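Local coordinates for hypothetical Membrane Spanning Protein (PDB 2FB5) that probably catalyses the condensation of two ATP molecules into the signalling nucleotide cyclic di-AMP, acting as a diadenylate cyclase required for efficient spore formation, at residues D135-V140 / N150-T155; G93-V98 / G165-A170. All blocks are in the same frame, centred on the assembly; numbering follows the deposited sequence.

Contact 1 of 2, residues D135-V140 / N150-T155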
loop_
_atom_site.group_PDB
_atom_site.type_symbol
_atom_site.label_atom_id
_atom_site.label_comp_id
_atom_site.label_asym_id
_atom_site.label_seq_id
_atom_site.Cartn_x
_atom_site.Cartn_y
_atom_site.Cartn_z
ATOM N N ASP A 135 36.365 -1.115 -15.218
ATOM C CA ASP A 135 35.777 -1.710 -16.425
ATOM C C ASP A 135 34.748 -2.799 -16.078
ATOM O O ASP A 135 35.098 -3.960 -15.889
ATOM C CB ASP A 135 36.902 -2.246 -17.333
ATOM C CG ASP A 135 36.395 -2.812 -18.663
ATOM O OD1 ASP A 135 35.332 -2.379 -19.146
ATOM O OD2 ASP A 135 37.079 -3.696 -19.232
ATOM N N GLY A 136 33.476 -2.425 -16.019
ATOM C CA GLY A 136 32.407 -3.362 -15.672
ATOM C C GLY A 136 31.459 -2.724 -14.674
ATOM O O GLY A 136 31.589 -1.544 -14.377
ATOM N N ALA A 137 30.512 -3.504 -14.158
ATOM C CA ALA A 137 29.444 -2.987 -13.310
ATOM C C ALA A 137 29.713 -3.198 -11.832
ATOM O O ALA A 137 30.257 -4.224 -11.430
ATOM C CB ALA A 137 28.124 -3.650 -13.670
ATOM N N VAL A 138 29.288 -2.230 -11.028
ATOM C CA VAL A 138 29.166 -2.430 -9.594
ATOM C C VAL A 138 27.782 -3.012 -9.301
ATOM O O VAL A 138 26.797 -2.604 -9.913
ATOM C CB VAL A 138 29.371 -1.097 -8.833
ATOM C CG1 VAL A 138 28.670 -1.108 -7.480
ATOM C CG2 VAL A 138 30.849 -0.841 -8.662
ATOM N N LEU A 139 27.717 -3.967 -8.379
ATOM C CA LEU A 139 26.444 -4.479 -7.883
ATOM C C LEU A 139 26.226 -3.965 -6.469
ATOM O O LEU A 139 27.096 -4.129 -5.616
ATOM C CB LEU A 139 26.448 -6.006 -7.855
ATOM C CG LEU A 139 25.277 -6.727 -7.153
ATOM C CD1 LEU A 139 23.918 -6.253 -7.692
ATOM C CD2 LEU A 139 25.429 -8.240 -7.333
ATOM N N VAL A 140 25.055 -3.375 -6.226
ATOM C CA VAL A 140 24.697 -2.857 -4.903
ATOM C C VAL A 140 23.517 -3.691 -4.385
ATOM O O VAL A 140 22.538 -3.894 -5.106
ATOM C CB VAL A 140 24.292 -1.363 -4.988
ATOM C CG1 VAL A 140 23.543 -0.907 -3.738
ATOM C CG2 VAL A 140 25.509 -0.474 -5.258
ATOM N N ASN A 150 31.927 -6.255 -12.759
ATOM C CA ASN A 150 31.018 -7.350 -13.136
ATOM C C ASN A 150 30.670 -7.282 -14.625
ATOM O O ASN A 150 30.679 -6.200 -15.220
ATOM C CB ASN A 150 29.728 -7.315 -12.290
ATOM C CG ASN A 150 29.988 -7.457 -10.789
ATOM O OD1 ASN A 150 29.403 -6.737 -9.970
ATOM N ND2 ASN A 150 30.869 -8.366 -10.421
ATOM N N ILE A 151 30.345 -8.434 -15.208
ATOM C CA ILE A 151 29.875 -8.514 -16.596
ATOM C C ILE A 151 28.368 -8.773 -16.647
ATOM O O ILE A 151 27.880 -9.739 -16.058
ATOM C CB ILE A 151 30.611 -9.630 -17.369
ATOM C CG1 ILE A 151 32.116 -9.337 -17.398
ATOM C CG2 ILE A 151 30.054 -9.765 -18.813
ATOM C CD1 ILE A 151 32.968 -10.550 -17.737
ATOM N N LEU A 152 27.648 -7.903 -17.352
ATOM C CA LEU A 152 26.196 -7.996 -17.514
ATOM C C LEU A 152 25.848 -8.441 -18.934
ATOM O O LEU A 152 26.654 -8.232 -19.838
ATOM C CB LEU A 152 25.581 -6.621 -17.316
ATOM C CG LEU A 152 25.231 -6.136 -15.910
ATOM C CD1 LEU A 152 26.256 -6.560 -14.871
ATOM C CD2 LEU A 152 25.043 -4.623 -15.936
ATOM N N PRO A 153 24.635 -9.007 -19.139
ATOM C CA PRO A 153 24.212 -9.345 -20.519
ATOM C C PRO A 153 23.933 -8.060 -21.315
ATOM O O PRO A 153 23.439 -7.082 -20.748
ATOM C CB PRO A 153 22.925 -10.153 -20.306
ATOM C CG PRO A 153 22.387 -9.638 -19.006
ATOM C CD PRO A 153 23.592 -9.346 -18.149
ATOM N N LEU A 154 24.298 -8.041 -22.591
ATOM C CA LEU A 154 24.081 -6.857 -23.414
ATOM C C LEU A 154 22.773 -7.017 -24.160
ATOM O O LEU A 154 22.491 -8.107 -24.664
ATOM C CB LEU A 154 25.220 -6.681 -24.425
ATOM C CG LEU A 154 26.656 -6.599 -23.918
ATOM C CD1 LEU A 154 27.615 -6.551 -25.103
ATOM C CD2 LEU A 154 26.843 -5.388 -23.006
ATOM N N THR A 155 21.977 -5.951 -24.245
ATOM C CA THR A 155 20.757 -6.027 -25.049
ATOM C C THR A 155 21.075 -6.353 -26.513
ATOM O O THR A 155 22.077 -5.885 -27.053
ATOM C CB THR A 155 19.892 -4.752 -24.975
ATOM O OG1 THR A 155 18.657 -4.985 -25.661
ATOM C CG2 THR A 155 20.602 -3.536 -25.585
#
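N150 meets A137 in an antiparallel hydrogen-bonded pair, with the CA atoms 4.6 Å apart. Two backbone bonds close the ring between them. N150 N donates to A137 O at 2.9 Å. A137 N donates to N150 O, also at 2.9 Å and nearly straight at 165°. N150 O lies 3.4 Å from G136 CA as well. G136 has a positive phi (135°), and its bare CA lets this oxygen come so close. The backbones of the two segments are therefore drawn together at the glycine as well as at the bonded pair. The side chain of N150 starts on the same face of the sheet as A137 CB. Its CB sits 3.3 Å from A137 O. I151 turns away from 135-140, and its side chain touches Q109. The chain has left the strand after N150, and L152, L154 and T155 lie in the loop toward helix 166-175. L152 turns back to the sheet. Its CG lies beside the backbone N (chi1 -86°), and the fork reaches A137 CB, with L152 CD1 at 3.7 Å. The same leucine packs between V97 of the sheet and A170 and L174 of the helix. L154 touches A170, and T155 O accepts a bond from R169 NH2. The arrangement is the open end of a beta hairpin formed by strands 137-141 and 144-150. D135, G136 and A137, at the entry to the first strand, spell the Asp-Gly-Ala motif of diadenylate cyclase domains.

Contact 2 of 2, residues G93-V98 / G165-A170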
loop_
_atom_site.group_PDB
_atom_site.type_symbol
_atom_site.label_atom_id
_atom_site.label_comp_id
_atom_site.label_asym_id
_atom_site.label_seq_id
_atom_site.Cartn_x
_atom_site.Cartn_y
_atom_site.Cartn_z
ATOM N N GLY A 93 32.940 7.275 -16.804
ATOM C CA GLY A 93 31.984 6.212 -17.089
ATOM C C GLY A 93 31.697 5.390 -15.849
ATOM O O GLY A 93 32.606 5.090 -15.075
ATOM N N ALA A 94 30.425 5.060 -15.642
ATOM C CA ALA A 94 30.017 4.302 -14.471
ATOM C C ALA A 94 28.815 3.463 -14.817
ATOM O O ALA A 94 28.017 3.854 -15.660
ATOM C CB ALA A 94 29.685 5.237 -13.301
ATOM N N LEU A 95 28.683 2.327 -14.136
ATOM C CA LEU A 95 27.600 1.387 -14.369
ATOM C C LEU A 95 27.263 0.748 -13.024
ATOM O O LEU A 95 28.026 -0.086 -12.532
ATOM C CB LEU A 95 28.046 0.322 -15.385
ATOM C CG LEU A 95 27.065 -0.749 -15.848
ATOM C CD1 LEU A 95 25.884 -0.142 -16.577
ATOM C CD2 LEU A 95 27.784 -1.754 -16.776
ATOM N N ILE A 96 26.150 1.170 -12.420
ATOM C CA ILE A 96 25.789 0.740 -11.067
ATOM C C ILE A 96 24.441 0.036 -11.029
ATOM O O ILE A 96 23.395 0.660 -11.237
ATOM C CB ILE A 96 25.754 1.929 -10.060
ATOM C CG1 ILE A 96 27.117 2.647 -10.030
ATOM C CG2 ILE A 96 25.347 1.416 -8.677
ATOM C CD1 ILE A 96 27.201 3.885 -9.087
ATOM N N VAL A 97 24.478 -1.266 -10.763
ATOM C CA VAL A 97 23.276 -2.099 -10.655
ATOM C C VAL A 97 22.734 -2.013 -9.225
ATOM O O VAL A 97 23.463 -2.292 -8.269
ATOM C CB VAL A 97 23.606 -3.579 -10.947
ATOM C CG1 VAL A 97 22.383 -4.475 -10.710
ATOM C CG2 VAL A 97 24.111 -3.751 -12.386
ATOM N N VAL A 98 21.470 -1.628 -9.067
ATOM C CA VAL A 98 20.850 -1.739 -7.759
ATOM C C VAL A 98 19.867 -2.900 -7.774
ATOM O O VAL A 98 18.859 -2.851 -8.478
ATOM C CB VAL A 98 20.149 -0.441 -7.322
ATOM C CG1 VAL A 98 19.630 -0.590 -5.900
ATOM C CG2 VAL A 98 21.114 0.735 -7.449
ATOM N N GLY A 165 26.795 2.913 -26.381
ATOM C CA GLY A 165 27.956 2.080 -26.090
ATOM C C GLY A 165 27.623 0.881 -25.223
ATOM O O GLY A 165 26.469 0.672 -24.839
ATOM N N THR A 166 28.648 0.096 -24.909
ATOM C CA THR A 166 28.466 -1.169 -24.198
ATOM C C THR A 166 27.955 -0.992 -22.759
ATOM O O THR A 166 27.221 -1.849 -22.268
ATOM C CB THR A 166 29.753 -2.030 -24.214
ATOM O OG1 THR A 166 30.841 -1.244 -23.731
ATOM C CG2 THR A 166 30.083 -2.494 -25.629
ATOM N N ARG A 167 28.328 0.106 -22.098
ATOM C CA ARG A 167 27.801 0.420 -20.767
ATOM C C ARG A 167 26.283 0.521 -20.789
ATOM O O ARG A 167 25.591 -0.080 -19.963
ATOM C CB ARG A 167 28.351 1.751 -20.249
ATOM C CG ARG A 167 29.362 1.625 -19.166
ATOM C CD ARG A 167 29.808 2.993 -18.679
ATOM N NE ARG A 167 31.213 2.919 -18.302
ATOM C CZ ARG A 167 32.213 3.271 -19.101
ATOM N NH1 ARG A 167 31.961 3.747 -20.313
ATOM N NH2 ARG A 167 33.461 3.158 -18.686
ATOM N N HIS A 168 25.771 1.299 -21.736
ATOM C CA HIS A 168 24.339 1.518 -21.843
ATOM C C HIS A 168 23.623 0.243 -22.267
ATOM O O HIS A 168 22.553 -0.072 -21.754
ATOM C CB HIS A 168 24.045 2.665 -22.807
ATOM C CG HIS A 168 24.568 3.984 -22.334
ATOM N ND1 HIS A 168 23.792 4.883 -21.633
ATOM C CD2 HIS A 168 25.796 4.544 -22.436
ATOM C CE1 HIS A 168 24.516 5.949 -21.337
ATOM N NE2 HIS A 168 25.737 5.766 -21.811
ATOM N N ARG A 169 24.218 -0.494 -23.198
ATOM C CA ARG A 169 23.626 -1.759 -23.641
ATOM C C ARG A 169 23.592 -2.825 -22.544
ATOM O O ARG A 169 22.708 -3.676 -22.543
ATOM C CB ARG A 169 24.369 -2.302 -24.861
ATOM C CG ARG A 169 24.244 -1.446 -26.110
ATOM C CD ARG A 169 25.090 -2.052 -27.241
ATOM N NE ARG A 169 24.628 -3.407 -27.580
ATOM C CZ ARG A 169 25.396 -4.374 -28.090
ATOM N NH1 ARG A 169 26.689 -4.159 -28.334
ATOM N NH2 ARG A 169 24.871 -5.566 -28.350
ATOM N N ALA A 170 24.561 -2.788 -21.628
ATOM C CA ALA A 170 24.613 -3.738 -20.507
ATOM C C ALA A 170 23.529 -3.419 -19.478
ATOM O O ALA A 170 22.909 -4.324 -18.908
ATOM C CB ALA A 170 25.989 -3.713 -19.851
HETATM O O HOH W 1 33.984 2.531 -16.265
#
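R167 lays its guanidinium group flat against G93. G93 CA stands 3.5 Å above the guanidinium plane, over its centre, and R167 NE lies 3.5 Å from G93 C. This is the tight part of the contact. The bare CA of G93 lets the flat group lie directly on the main chain. The aliphatic part of the arginine runs alongside the start of the strand, with R167 CD 3.6 Å from A94 O. A bend at chi3 (-146°) then swings the head over G93. L95 is the second close point. Its CG is anti to the backbone N (chi1 -177°), which sends the side chain toward the helix. L95 CD1 ends 3.4 Å from R167 O in the first turn. Helix 166-170 runs almost parallel to strand 94-98, at 12° and 8.9 Å between axes. It thus packs along one face of the mixed central sheet of the cyclase domain. R167, H168 and R169 spell the Arg-His-Arg signature of diadenylate cyclases, placed here in the first turn of the helix. Further along, the two segments meet less closely. Here L95 CD2 approaches A170 CB at 4.1 Å, while A171, I182 and V184 pack on L95 from outside the two segments. The polar end of R167 meets water and charge in place of apolar packing. A water lies at the guanidinium edge, in its plane, and accepts from R167 NH2 at 2.6 Å. It can also donate to G93 O, although other acceptors compete for its protons. R167 NH1 turns to a salt bridge with E187.

Overall arrangement
From the N terminus, helices 4-35, 47-70 and 77-90 precede the first strand, 94-98. Contact 2 closes the long loop from this strand to helix 166-175, with 66 residues between its segments. Contact 1 falls within that span and closes a much shorter loop, with nine residues between its segments, so the two nest and do not cross. Strands 137-141 and 94-98 are neighbours in the sheet. V138 and V140 probably bond to V97 through their backbones, and A137 CB packs on L95 CD2. The loop leaving contact 1 reaches the helix of contact 2, where L154 meets T166. Sheet, hairpin and helix are thereby joined.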